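Local atomic coordinates of periplasmic binding protein (Veillonella parvula, PDB entry 4LJS), a protein that probably binds a small ligand, perhaps an iron chelate or cobalamin-like compound as relatives of its family do, and delivers it to a membrane transporter. Residues A[135-140]-A[158-163]; A[201-206]-A[254-259]; A[283-288]-A[317-322]. All coordinates share one frame; numbering follows the deposited sequence.

Contact 1. Residues A[135-140]-A[158-163]; sequences NVYIAE and IRDLGR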
ATOM      1  N   ASN A 135      15.028 -16.172  -5.222  1.00 43.61           N
ATOM      2  CA  ASN A 135      14.118 -16.125  -4.091  1.00 40.34           C
ATOM      3  C   ASN A 135      12.813 -15.431  -4.438  1.00 37.73           C
ATOM      4  O   ASN A 135      12.734 -14.679  -5.415  1.00 39.83           O
ATOM      5  CB  ASN A 135      14.793 -15.435  -2.911  1.00 34.06           C
ATOM      6  CG  ASN A 135      15.804 -16.323  -2.246  1.00 46.15           C
ATOM      7  OD1 ASN A 135      15.481 -17.445  -1.855  1.00 47.84           O
ATOM      8  ND2 ASN A 135      17.043 -15.855  -2.145  1.00 52.23           N
ATOM      9  N   VAL A 136      11.789 -15.698  -3.635  1.00 32.87           N
ATOM     10  CA  VAL A 136      10.478 -15.069  -3.800  1.00 32.63           C
ATOM     11  C   VAL A 136      10.047 -14.467  -2.460  1.00 34.10           C
ATOM     12  O   VAL A 136      10.184 -15.102  -1.416  1.00 31.56           O
ATOM     13  CB  VAL A 136       9.423 -16.094  -4.267  1.00 33.01           C
ATOM     14  CG1 VAL A 136       8.013 -15.490  -4.248  1.00 31.13           C
ATOM     15  CG2 VAL A 136       9.776 -16.625  -5.657  1.00 30.91           C
ATOM     16  N   TYR A 137       9.570 -13.228  -2.491  1.00 35.30           N
ATOM     17  CA  TYR A 137       8.986 -12.617  -1.308  1.00 42.04           C
ATOM     18  C   TYR A 137       7.572 -12.154  -1.621  1.00 35.52           C
ATOM     19  O   TYR A 137       7.340 -11.476  -2.621  1.00 33.37           O
ATOM     20  CB  TYR A 137       9.831 -11.451  -0.782  1.00 38.64           C
ATOM     21  CG  TYR A 137       9.242 -10.850   0.471  1.00 31.36           C
ATOM     22  CD1 TYR A 137       9.373 -11.496   1.695  1.00 32.95           C
ATOM     23  CD2 TYR A 137       8.530  -9.655   0.431  1.00 32.61           C
ATOM     24  CE1 TYR A 137       8.827 -10.966   2.852  1.00 33.68           C
ATOM     25  CE2 TYR A 137       7.973  -9.111   1.594  1.00 39.53           C
ATOM     26  CZ  TYR A 137       8.126  -9.775   2.799  1.00 39.68           C
ATOM     27  OH  TYR A 137       7.580  -9.258   3.959  1.00 42.29           O
ATOM     28  N   ILE A 138       6.638 -12.528  -0.752  1.00 27.82           N
ATOM     29  CA  ILE A 138       5.218 -12.279  -0.963  1.00 31.77           C
ATOM     30  C   ILE A 138       4.657 -11.344   0.118  1.00 31.31           C
ATOM     31  O   ILE A 138       4.891 -11.556   1.309  1.00 31.93           O
ATOM     32  CB  ILE A 138       4.454 -13.624  -0.969  1.00 35.83           C
ATOM     33  CG1 ILE A 138       4.877 -14.443  -2.193  1.00 38.97           C
ATOM     34  CG2 ILE A 138       2.942 -13.409  -0.951  1.00 35.32           C
ATOM     35  CD1 ILE A 138       4.397 -15.881  -2.176  1.00 37.27           C
ATOM     36  N   ALA A 139       3.934 -10.303  -0.293  1.00 31.50           N
ATOM     37  CA  ALA A 139       3.303  -9.391   0.667  1.00 31.33           C
ATOM     38  C   ALA A 139       2.260 -10.119   1.512  1.00 33.80           C
ATOM     39  O   ALA A 139       1.284 -10.655   0.981  1.00 32.55           O
ATOM     40  CB  ALA A 139       2.658  -8.228  -0.048  1.00 29.61           C
ATOM     41  N   GLU A 140       2.455 -10.131   2.826  1.00 32.84           N
ATOM     42  CA  GLU A 140       1.492 -10.774   3.716  1.00 34.60           C
ATOM     43  C   GLU A 140       0.085 -10.165   3.614  1.00 28.41           C
ATOM     44  O   GLU A 140      -0.912 -10.866   3.758  1.00 38.09           O
ATOM     45  CB  GLU A 140       1.979 -10.742   5.169  1.00 33.98           C
ATOM     46  CG  GLU A 140       1.072 -11.506   6.108  1.00 41.27           C
ATOM     47  CD  GLU A 140       1.436 -11.316   7.568  1.00 50.66           C
ATOM     48  OE1 GLU A 140       2.365 -10.527   7.859  1.00 46.86           O
ATOM     49  OE2 GLU A 140       0.784 -11.958   8.422  1.00 53.58           O
ATOM     50  N   ILE A 158       8.101  -3.787   5.160  1.00 27.97           N
ATOM     51  CA  ILE A 158       9.196  -2.842   4.963  1.00 35.73           C
ATOM     52  C   ILE A 158      10.470  -3.356   5.634  1.00 41.51           C
ATOM     53  O   ILE A 158      11.560  -3.289   5.066  1.00 36.47           O
ATOM     54  CB  ILE A 158       8.804  -1.454   5.504  1.00 31.53           C
ATOM     55  CG1 ILE A 158       7.655  -0.889   4.662  1.00 34.40           C
ATOM     56  CG2 ILE A 158       9.987  -0.509   5.490  1.00 26.64           C
ATOM     57  CD1 ILE A 158       7.066   0.389   5.179  1.00 33.56           C
ATOM     58  N   ARG A 159      10.311  -3.905   6.833  1.00 32.09           N
ATOM     59  CA  ARG A 159      11.432  -4.414   7.601  1.00 36.99           C
ATOM     60  C   ARG A 159      12.087  -5.621   6.911  1.00 40.32           C
ATOM     61  O   ARG A 159      13.316  -5.734   6.879  1.00 36.90           O
ATOM     62  CB  ARG A 159      10.943  -4.775   9.004  1.00 37.81           C
ATOM     63  CG  ARG A 159      12.022  -5.145   9.983  1.00 47.92           C
ATOM     64  CD  ARG A 159      11.438  -5.285  11.391  1.00 49.61           C
ATOM     65  NE  ARG A 159      11.230  -3.994  12.047  1.00 50.92           N
ATOM     66  CZ  ARG A 159      10.056  -3.546  12.485  1.00 52.03           C
ATOM     67  NH1 ARG A 159       8.962  -4.280  12.332  1.00 48.92           N
ATOM     68  NH2 ARG A 159       9.976  -2.363  13.086  1.00 52.22           N
ATOM     69  N   ASP A 160      11.269  -6.515   6.357  1.00 35.93           N
ATOM     70  CA  ASP A 160      11.778  -7.687   5.637  1.00 36.40           C
ATOM     71  C   ASP A 160      12.591  -7.281   4.409  1.00 34.96           C
ATOM     72  O   ASP A 160      13.683  -7.793   4.173  1.00 35.10           O
ATOM     73  CB  ASP A 160      10.631  -8.592   5.191  1.00 36.30           C
ATOM     74  CG  ASP A 160      10.029  -9.382   6.331  1.00 42.06           C
ATOM     75  OD1 ASP A 160      10.701  -9.532   7.375  1.00 38.61           O
ATOM     76  OD2 ASP A 160       8.883  -9.864   6.177  1.00 41.65           O
ATOM     77  N   LEU A 161      12.048  -6.365   3.618  1.00 31.71           N
ATOM     78  CA  LEU A 161      12.764  -5.891   2.446  1.00 35.06           C
ATOM     79  C   LEU A 161      14.057  -5.199   2.882  1.00 38.73           C
ATOM     80  O   LEU A 161      15.097  -5.378   2.261  1.00 39.71           O
ATOM     81  CB  LEU A 161      11.875  -4.989   1.590  1.00 33.75           C
ATOM     82  CG  LEU A 161      10.766  -5.766   0.860  1.00 36.80           C
ATOM     83  CD1 LEU A 161       9.804  -4.836   0.132  1.00 30.40           C
ATOM     84  CD2 LEU A 161      11.365  -6.780  -0.119  1.00 37.77           C
ATOM     85  N   GLY A 162      13.991  -4.441   3.974  1.00 37.08           N
ATOM     86  CA  GLY A 162      15.182  -3.851   4.558  1.00 31.57           C
ATOM     87  C   GLY A 162      16.276  -4.866   4.860  1.00 36.07           C
ATOM     88  O   GLY A 162      17.446  -4.632   4.559  1.00 34.83           O
ATOM     89  N   ARG A 163      15.904  -6.001   5.450  1.00 34.12           N
ATOM     90  CA  ARG A 163      16.882  -7.052   5.731  1.00 38.65           C
ATOM     91  C   ARG A 163      17.439  -7.671   4.443  1.00 42.82           C
ATOM     92  O   ARG A 163      18.638  -7.931   4.334  1.00 45.79           O
ATOM     93  CB  ARG A 163      16.285  -8.151   6.616  1.00 40.03           C
ATOM     94  CG  ARG A 163      15.882  -7.711   8.007  1.00 45.66           C
ATOM     95  CD  ARG A 163      15.373  -8.898   8.822  1.00 53.96           C
ATOM     96  NE  ARG A 163      16.436  -9.868   9.092  1.00 61.95           N
ATOM     97  CZ  ARG A 163      16.231 -11.157   9.351  1.00 69.18           C
ATOM     98  NH1 ARG A 163      14.997 -11.646   9.367  1.00 69.43           N
ATOM     99  NH2 ARG A 163      17.263 -11.961   9.587  1.00 74.28           N
TER

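Contact 2. Residues A[201-206]-A[254-259]; sequences EVQGKH and DGEYSQ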
ATOM      1  N   GLU A 201     -15.548   3.320  -0.902  1.00 50.78           N
ATOM      2  CA  GLU A 201     -15.167   3.505  -2.297  1.00 50.13           C
ATOM      3  C   GLU A 201     -16.438   3.538  -3.121  1.00 54.09           C
ATOM      4  O   GLU A 201     -17.342   2.729  -2.911  1.00 58.99           O
ATOM      5  CB  GLU A 201     -14.251   2.378  -2.799  1.00 50.41           C
ATOM      6  CG  GLU A 201     -13.943   2.473  -4.300  1.00 59.53           C
ATOM      7  CD  GLU A 201     -13.020   1.373  -4.820  1.00 65.71           C
ATOM      8  OE1 GLU A 201     -12.779   0.384  -4.090  1.00 62.47           O
ATOM      9  OE2 GLU A 201     -12.535   1.509  -5.970  1.00 64.62           O
ATOM     10  N   VAL A 202     -16.513   4.481  -4.053  1.00 55.06           N
ATOM     11  CA  VAL A 202     -17.690   4.601  -4.898  1.00 65.11           C
ATOM     12  C   VAL A 202     -17.551   3.751  -6.151  1.00 63.75           C
ATOM     13  O   VAL A 202     -16.592   3.894  -6.908  1.00 62.20           O
ATOM     14  CB  VAL A 202     -17.959   6.059  -5.292  1.00 68.95           C
ATOM     15  CG1 VAL A 202     -19.040   6.126  -6.363  1.00 75.09           C
ATOM     16  CG2 VAL A 202     -18.356   6.862  -4.066  1.00 67.88           C
ATOM     17  N   GLN A 203     -18.512   2.853  -6.349  1.00 62.79           N
ATOM     18  CA  GLN A 203     -18.549   1.998  -7.524  1.00 63.01           C
ATOM     19  C   GLN A 203     -19.929   2.081  -8.145  1.00 67.03           C
ATOM     20  O   GLN A 203     -20.871   1.442  -7.675  1.00 66.12           O
ATOM     21  CB  GLN A 203     -18.223   0.555  -7.150  1.00 64.74           C
ATOM     22  CG  GLN A 203     -16.746   0.314  -6.915  1.00 68.52           C
ATOM     23  CD  GLN A 203     -15.944   0.399  -8.201  1.00 73.82           C
ATOM     24  OE1 GLN A 203     -16.362  -0.111  -9.243  1.00 85.37           O
ATOM     25  NE2 GLN A 203     -14.792   1.049  -8.136  1.00 65.47           N
ATOM     26  N   GLY A 204     -20.040   2.877  -9.202  1.00 73.08           N
ATOM     27  CA  GLY A 204     -21.330   3.160  -9.799  1.00 75.09           C
ATOM     28  C   GLY A 204     -22.161   3.976  -8.831  1.00 77.64           C
ATOM     29  O   GLY A 204     -21.744   5.048  -8.384  1.00 76.41           O
ATOM     30  N   LYS A 205     -23.335   3.460  -8.489  1.00 81.39           N
ATOM     31  CA  LYS A 205     -24.224   4.150  -7.567  1.00 83.70           C
ATOM     32  C   LYS A 205     -24.166   3.518  -6.185  1.00 82.55           C
ATOM     33  O   LYS A 205     -25.097   3.658  -5.393  1.00 89.19           O
ATOM     34  CB  LYS A 205     -25.660   4.128  -8.095  1.00 87.65           C
ATOM     35  N   HIS A 206     -23.070   2.826  -5.889  1.00 72.92           N
ATOM     36  CA  HIS A 206     -22.967   2.105  -4.626  1.00 68.68           C
ATOM     37  C   HIS A 206     -21.756   2.494  -3.786  1.00 70.30           C
ATOM     38  O   HIS A 206     -20.724   2.918  -4.317  1.00 71.01           O
ATOM     39  CB  HIS A 206     -22.989   0.599  -4.874  1.00 67.12           C
ATOM     40  CG  HIS A 206     -24.271   0.115  -5.473  1.00 81.50           C
ATOM     41  ND1 HIS A 206     -25.431  -0.019  -4.738  1.00 84.15           N
ATOM     42  CD2 HIS A 206     -24.584  -0.250  -6.740  1.00 81.78           C
ATOM     43  CE1 HIS A 206     -26.399  -0.453  -5.525  1.00 84.17           C
ATOM     44  NE2 HIS A 206     -25.912  -0.601  -6.744  1.00 83.27           N
ATOM     45  N   ASP A 254      -6.678   3.254  -8.781  1.00 60.10           N
ATOM     46  CA  ASP A 254      -5.942   3.951  -9.815  1.00 65.68           C
ATOM     47  C   ASP A 254      -6.618   4.201 -11.191  1.00 68.63           C
ATOM     48  O   ASP A 254      -6.559   5.313 -11.644  1.00 65.27           O
ATOM     49  CB  ASP A 254      -4.438   3.593  -9.881  1.00 71.03           C
ATOM     50  CG  ASP A 254      -4.155   2.112  -9.906  1.00 71.92           C
ATOM     51  OD1 ASP A 254      -5.072   1.296 -10.010  1.00 72.08           O
ATOM     52  OD2 ASP A 254      -2.979   1.774  -9.851  1.00 79.40           O
ATOM     53  N   GLY A 255      -7.259   3.234 -11.852  1.00 69.37           N
ATOM     54  CA  GLY A 255      -7.875   3.585 -13.117  1.00 73.55           C
ATOM     55  C   GLY A 255      -8.929   4.665 -13.002  1.00 73.02           C
ATOM     56  O   GLY A 255      -9.204   5.381 -13.967  1.00 75.91           O
ATOM     57  N   GLU A 256      -9.497   4.803 -11.807  1.00 70.84           N
ATOM     58  CA  GLU A 256     -10.633   5.692 -11.605  1.00 73.28           C
ATOM     59  C   GLU A 256     -10.258   7.094 -11.136  1.00 69.82           C
ATOM     60  O   GLU A 256     -11.122   7.862 -10.718  1.00 65.56           O
ATOM     61  CB  GLU A 256     -11.657   5.035 -10.683  1.00 71.83           C
ATOM     62  CG  GLU A 256     -12.279   3.803 -11.332  1.00 85.68           C
ATOM     63  CD  GLU A 256     -12.698   2.755 -10.332  1.00 87.86           C
ATOM     64  OE1 GLU A 256     -13.086   3.130  -9.208  1.00 90.95           O
ATOM     65  OE2 GLU A 256     -12.629   1.553 -10.669  1.00 92.36           O
ATOM     66  N   TYR A 257      -8.972   7.422 -11.234  1.00 65.33           N
ATOM     67  CA  TYR A 257      -8.487   8.779 -10.994  1.00 63.73           C
ATOM     68  C   TYR A 257      -9.135   9.785 -11.941  1.00 76.95           C
ATOM     69  O   TYR A 257      -9.453  10.909 -11.543  1.00 77.97           O
ATOM     70  CB  TYR A 257      -6.964   8.841 -11.149  1.00 63.82           C
ATOM     71  CG  TYR A 257      -6.193   8.533  -9.882  1.00 61.88           C
ATOM     72  CD1 TYR A 257      -6.531   7.446  -9.085  1.00 60.56           C
ATOM     73  CD2 TYR A 257      -5.117   9.320  -9.490  1.00 64.50           C
ATOM     74  CE1 TYR A 257      -5.829   7.157  -7.924  1.00 58.54           C
ATOM     75  CE2 TYR A 257      -4.404   9.038  -8.327  1.00 62.88           C
ATOM     76  CZ  TYR A 257      -4.766   7.953  -7.552  1.00 52.80           C
ATOM     77  OH  TYR A 257      -4.069   7.657  -6.404  1.00 52.69           O
ATOM     78  N   SER A 258      -9.328   9.373 -13.194  1.00 77.81           N
ATOM     79  CA  SER A 258      -9.911  10.244 -14.214  1.00 83.20           C
ATOM     80  C   SER A 258     -11.374  10.599 -13.928  1.00 83.19           C
ATOM     81  O   SER A 258     -11.916  11.542 -14.501  1.00 82.70           O
ATOM     82  CB  SER A 258      -9.778   9.612 -15.604  1.00 83.72           C
ATOM     83  OG  SER A 258     -10.455   8.367 -15.673  1.00 81.64           O
ATOM     84  N   GLN A 259     -12.002   9.846 -13.032  1.00 83.59           N
ATOM     85  CA  GLN A 259     -13.389  10.089 -12.663  1.00 83.86           C
ATOM     86  C   GLN A 259     -13.517  10.794 -11.318  1.00 80.40           C
ATOM     87  O   GLN A 259     -14.617  10.908 -10.785  1.00 78.38           O
ATOM     88  CB  GLN A 259     -14.164   8.771 -12.629  1.00 86.19           C
ATOM     89  CG  GLN A 259     -14.424   8.182 -13.998  1.00 92.22           C
ATOM     90  CD  GLN A 259     -15.204   9.126 -14.888  1.00102.32           C
ATOM     91  OE1 GLN A 259     -14.639   9.781 -15.766  1.00108.01           O
ATOM     92  NE2 GLN A 259     -16.511   9.207 -14.664  1.00105.25           N
TER

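Contact 3. Residues A[283-288]-A[317-322]; sequences RVHFLP and EGVPDL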
ATOM      1  N   ARG A 283     -16.291  17.783   5.183  1.00 50.75           N
ATOM      2  CA  ARG A 283     -15.221  16.881   5.582  1.00 46.47           C
ATOM      3  C   ARG A 283     -15.328  15.568   4.808  1.00 46.02           C
ATOM      4  O   ARG A 283     -15.595  14.503   5.361  1.00 48.15           O
ATOM      5  CB  ARG A 283     -15.230  16.684   7.102  1.00 44.60           C
ATOM      6  CG  ARG A 283     -15.047  18.005   7.859  1.00 45.79           C
ATOM      7  CD  ARG A 283     -15.005  17.818   9.369  1.00 48.97           C
ATOM      8  NE  ARG A 283     -13.930  16.916   9.787  1.00 47.07           N
ATOM      9  CZ  ARG A 283     -13.809  16.430  11.016  1.00 44.02           C
ATOM     10  NH1 ARG A 283     -14.694  16.762  11.947  1.00 38.10           N
ATOM     11  NH2 ARG A 283     -12.811  15.608  11.317  1.00 44.34           N
ATOM     12  N   VAL A 284     -15.139  15.676   3.499  1.00 47.89           N
ATOM     13  CA  VAL A 284     -15.160  14.531   2.609  1.00 41.19           C
ATOM     14  C   VAL A 284     -13.883  14.609   1.795  1.00 45.12           C
ATOM     15  O   VAL A 284     -13.682  15.555   1.031  1.00 53.89           O
ATOM     16  CB  VAL A 284     -16.384  14.571   1.677  1.00 49.00           C
ATOM     17  CG1 VAL A 284     -16.385  13.369   0.738  1.00 47.81           C
ATOM     18  CG2 VAL A 284     -17.682  14.638   2.495  1.00 47.92           C
ATOM     19  N   HIS A 285     -13.006  13.628   1.974  1.00 37.86           N
ATOM     20  CA  HIS A 285     -11.686  13.697   1.363  1.00 36.30           C
ATOM     21  C   HIS A 285     -11.345  12.449   0.564  1.00 40.33           C
ATOM     22  O   HIS A 285     -11.760  11.340   0.915  1.00 41.90           O
ATOM     23  CB  HIS A 285     -10.624  13.912   2.441  1.00 33.04           C
ATOM     24  CG  HIS A 285     -11.026  14.900   3.490  1.00 37.87           C
ATOM     25  ND1 HIS A 285     -10.893  16.261   3.321  1.00 38.20           N
ATOM     26  CD2 HIS A 285     -11.560  14.723   4.723  1.00 35.81           C
ATOM     27  CE1 HIS A 285     -11.327  16.880   4.404  1.00 43.93           C
ATOM     28  NE2 HIS A 285     -11.738  15.970   5.269  1.00 43.85           N
ATOM     29  N   PHE A 286     -10.574  12.646  -0.502  1.00 39.62           N
ATOM     30  CA  PHE A 286     -10.075  11.546  -1.314  1.00 43.82           C
ATOM     31  C   PHE A 286      -8.984  10.783  -0.570  1.00 44.43           C
ATOM     32  O   PHE A 286      -8.147  11.379   0.104  1.00 42.65           O
ATOM     33  CB  PHE A 286      -9.510  12.078  -2.633  1.00 38.09           C
ATOM     34  CG  PHE A 286     -10.560  12.423  -3.651  1.00 43.96           C
ATOM     35  CD1 PHE A 286     -11.540  11.503  -3.994  1.00 44.49           C
ATOM     36  CD2 PHE A 286     -10.567  13.669  -4.267  1.00 45.31           C
ATOM     37  CE1 PHE A 286     -12.506  11.812  -4.944  1.00 49.76           C
ATOM     38  CE2 PHE A 286     -11.530  13.987  -5.215  1.00 54.09           C
ATOM     39  CZ  PHE A 286     -12.505  13.056  -5.553  1.00 53.23           C
ATOM     40  N   LEU A 287      -9.001   9.461  -0.699  1.00 42.10           N
ATOM     41  CA  LEU A 287      -7.974   8.612  -0.109  1.00 40.31           C
ATOM     42  C   LEU A 287      -7.566   7.562  -1.144  1.00 44.12           C
ATOM     43  O   LEU A 287      -8.349   6.672  -1.479  1.00 38.14           O
ATOM     44  CB  LEU A 287      -8.501   7.956   1.172  1.00 40.41           C
ATOM     45  CG  LEU A 287      -7.597   7.008   1.973  1.00 38.96           C
ATOM     46  CD1 LEU A 287      -6.288   7.672   2.378  1.00 32.04           C
ATOM     47  CD2 LEU A 287      -8.336   6.485   3.208  1.00 29.66           C
ATOM     48  N   PRO A 288      -6.343   7.680  -1.683  1.00 40.13           N
ATOM     49  CA  PRO A 288      -5.923   6.752  -2.739  1.00 39.58           C
ATOM     50  C   PRO A 288      -5.830   5.310  -2.245  1.00 42.12           C
ATOM     51  O   PRO A 288      -5.249   5.044  -1.188  1.00 39.76           O
ATOM     52  CB  PRO A 288      -4.544   7.284  -3.165  1.00 40.25           C
ATOM     53  CG  PRO A 288      -4.096   8.176  -2.047  1.00 43.56           C
ATOM     54  CD  PRO A 288      -5.341   8.727  -1.419  1.00 42.11           C
ATOM     55  N   GLU A 317      -3.177  23.031   8.434  1.00 56.91           N
ATOM     56  CA  GLU A 317      -2.656  23.134   7.098  1.00 53.26           C
ATOM     57  C   GLU A 317      -3.486  22.440   6.032  1.00 49.24           C
ATOM     58  O   GLU A 317      -3.319  22.678   4.881  1.00 52.54           O
ATOM     59  CB  GLU A 317      -1.271  22.542   7.104  1.00 65.74           C
ATOM     60  CG  GLU A 317      -0.292  23.172   6.154  1.00 84.66           C
ATOM     61  CD  GLU A 317       0.727  24.036   6.858  1.00 97.31           C
ATOM     62  OE1 GLU A 317       1.803  23.510   7.202  1.00102.30           O
ATOM     63  OE2 GLU A 317       0.460  25.239   7.050  1.00 99.82           O
ATOM     64  N   GLY A 318      -4.370  21.558   6.431  1.00 50.05           N
ATOM     65  CA  GLY A 318      -5.304  20.916   5.522  1.00 39.99           C
ATOM     66  C   GLY A 318      -4.929  19.506   5.115  1.00 41.79           C
ATOM     67  O   GLY A 318      -3.816  19.040   5.359  1.00 46.50           O
ATOM     68  N   VAL A 319      -5.880  18.830   4.481  1.00 43.86           N
ATOM     69  CA  VAL A 319      -5.714  17.452   4.049  1.00 45.56           C
ATOM     70  C   VAL A 319      -5.070  17.404   2.665  1.00 53.11           C
ATOM     71  O   VAL A 319      -5.540  18.063   1.736  1.00 53.20           O
ATOM     72  CB  VAL A 319      -7.076  16.743   4.000  1.00 40.63           C
ATOM     73  CG1 VAL A 319      -6.900  15.239   3.811  1.00 33.50           C
ATOM     74  CG2 VAL A 319      -7.862  17.043   5.269  1.00 37.43           C
ATOM     75  N   PRO A 320      -3.991  16.620   2.523  1.00 55.86           N
ATOM     76  CA  PRO A 320      -3.253  16.526   1.251  1.00 52.25           C
ATOM     77  C   PRO A 320      -4.103  15.969   0.098  1.00 52.49           C
ATOM     78  O   PRO A 320      -4.928  15.082   0.322  1.00 46.82           O
ATOM     79  CB  PRO A 320      -2.099  15.562   1.581  1.00 45.20           C
ATOM     80  CG  PRO A 320      -1.967  15.612   3.085  1.00 48.90           C
ATOM     81  CD  PRO A 320      -3.356  15.836   3.600  1.00 47.75           C
ATOM     82  N   ASP A 321      -3.893  16.493  -1.111  1.00 58.27           N
ATOM     83  CA  ASP A 321      -4.578  16.027  -2.320  1.00 70.73           C
ATOM     84  C   ASP A 321      -3.678  15.092  -3.107  1.00 76.27           C
ATOM     85  O   ASP A 321      -2.477  15.324  -3.198  1.00 85.07           O
ATOM     86  CB  ASP A 321      -4.912  17.207  -3.240  1.00 80.17           C
ATOM     87  CG  ASP A 321      -6.036  18.072  -2.713  1.00 90.18           C
ATOM     88  OD1 ASP A 321      -5.909  19.314  -2.780  1.00 91.40           O
ATOM     89  OD2 ASP A 321      -7.052  17.513  -2.251  1.00 97.29           O
ATOM     90  N   LEU A 322      -4.252  14.048  -3.692  1.00 80.38           N
ATOM     91  CA  LEU A 322      -3.502  13.203  -4.624  1.00 81.74           C
ATOM     92  C   LEU A 322      -4.274  13.044  -5.936  1.00 79.79           C
ATOM     93  O   LEU A 322      -5.363  12.474  -5.950  1.00 74.48           O
ATOM     94  CB  LEU A 322      -3.144  11.849  -3.991  1.00 82.25           C
ATOM     95  CG  LEU A 322      -1.909  11.831  -3.070  1.00 79.65           C
ATOM     96  CD1 LEU A 322      -2.157  12.476  -1.706  1.00 74.33           C
ATOM     97  CD2 LEU A 322      -1.366  10.422  -2.892  1.00 80.21           C
TER

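Contact 1. Residues A[135-140]-A[158-163]
With CG anti to the backbone N (chi1 -178°), the side chain of Y137 leaves strand 135-138 and reaches straight across to helix 151-164, where D160 has turned its CG anti to its own carbonyl carbon (chi1 -75°) to meet it. The phenol then donates a hydrogen bond from Y137 OH to D160 OD2 at 2.6 Å. The carboxylate oxygen accepts the hydrogen bond through its anti lone pair, the one facing away from the other oxygen, and lies at the edge of the ring, near its plane. The two side chains cross at about a right angle, with ring and carboxylate planes 81° apart.

The methylene packs beside the bond: D160 CB lies 3.7 Å from Y137 CZ. One residue on, L161 sends a methyl to the other end of the ring: its CD2 lies 4.1 Å from Y137 CD2, an approach neither over the face nor at the edge. Tyrosine suits this position because it spans the gap with an apolar ring and still ends in a polar group; leucine suits its own by adding a branched hydrocarbon to the interior.

The contact fastens the edge strand of a parallel four-stranded sheet to the helix that follows it. I26 and S28 of strand 19-29 also pack against the Y137 side chain. D160 OD2 has a second partner, a salt bridge from K156 one helical turn earlier. The same buried oxygen thus serves both the phenol and the ammonium group, an arrangement likely to stabilise the carboxylate in its charged form.

Contact 2. Residues A[201-206]-A[254-259]
Q203 closes strand 196-203 and begins a type II' beta turn to H206, a hairpin whose first strand brings the ends of E201 and Q203 up to E256 in the loop after strand 247-252. The amide nitrogen of Q203 is the donor at the centre. Across the contact it makes two weak hydrogen bonds to one carboxylate: NE2 to E256 OE1 is the shorter at 2.9 Å but badly bent (117°), whereas NE2 to E256 OE2 is long at 3.4 Å and nearly straight (171°). Amide and carboxylate planes are well turned from each other, so the pair is skewed.

The same nitrogen also donates within its own strand, to E201 OE2 at 3.2 Å, arriving from above that carboxylate's plane. A bend at chi2 (-70°) brings the Q203 amide round to the two acids. Glutamine fits here because its neutral amide can offer N-H to both, whose own oxygens approach closely.

The stronger partners of E201 lie outside the pair of segments: its OE1 accepts from Y210 OH and forms a salt bridge with R208, which probably offsets much of the acidic charge. In the turn itself, Q203 N bonds to H206 O and H206 N to Q203 O, while G204 adopts a positive phi that glycine tolerates readily. Between the two acids, E201 OE2 and E256 OE1 stand 3.7 Å apart.

Contact 3. Residues A[283-288]-A[317-322]
This is a side-chain packing contact, one CH-pi and one purely apolar pair, in which the C-terminal tail, residues 317-322, packs along strand 284-288 at the border of a mixed sheet. Two pairs carry it, H285 with V319 and P288 with L322, and the directions of the touching parts differ by 38°.

At the first, the valine lies over one face of the imidazole. Its CG2 is 3.8 Å from the centroid of the H285 ring and 23° off the ring normal, a CH-pi contact displaced toward the rim; the closest approach is V319 CG2 to H285 CE1, 3.6 Å. The valine's CG2 is anti to its carbonyl carbon and its CG1 anti to its backbone N (chi1 -169°), which places CG2 over the ND1 and CE1 side of the ring and leaves CG1 further off, near the CB end of the ring. The beta-branched residue therefore sets one methyl over the ring face and the other just past its rim.

At the second, L322 CD2 meets P288 CG at 3.6 Å, the leucine branch crossing the ring of the proline at about a right angle. Proline supplies a rigid hydrocarbon surface at the end of the strand, and leucine a branched end, of which CD2 does the touching. P320, between the two contact points, restricts the backbone of the tail.

Helix 299-310 completes the packing: I305 touches P288, V319 and L322 alike. H285 and L287 are hydrogen-bonded to strand 247-252, while the tail meets the strand through side chains. Of the four residues only P288 is buried, yet dispersion and exclusion of water probably account for the association, with the histidine offering its ring face, ND1 and CE1 included, and making no hydrogen bond to the tail.

Overall arrangement
The three contacts come in series along the chain and report on two separate parts of the protein. Contact 1 belongs to the parallel sheet of strands 67-71, 47-50, 110-113 and 135-138, whereas contacts 2 and 3 both reach the mixed sheet containing strands 196-203, 247-252 and 284-288. Contact 1 lies across the chain's centre from the others, its centre 31 Å from that of contact 2 and 30 Å from that of contact 3. Contacts 2 and 3, with centres 16 Å apart, touch where Y257 OH meets P288 CB at 3.3 Å. This fits the two-lobed architecture of periplasmic binding proteins, with long helix 168-188 preceding the second sheet.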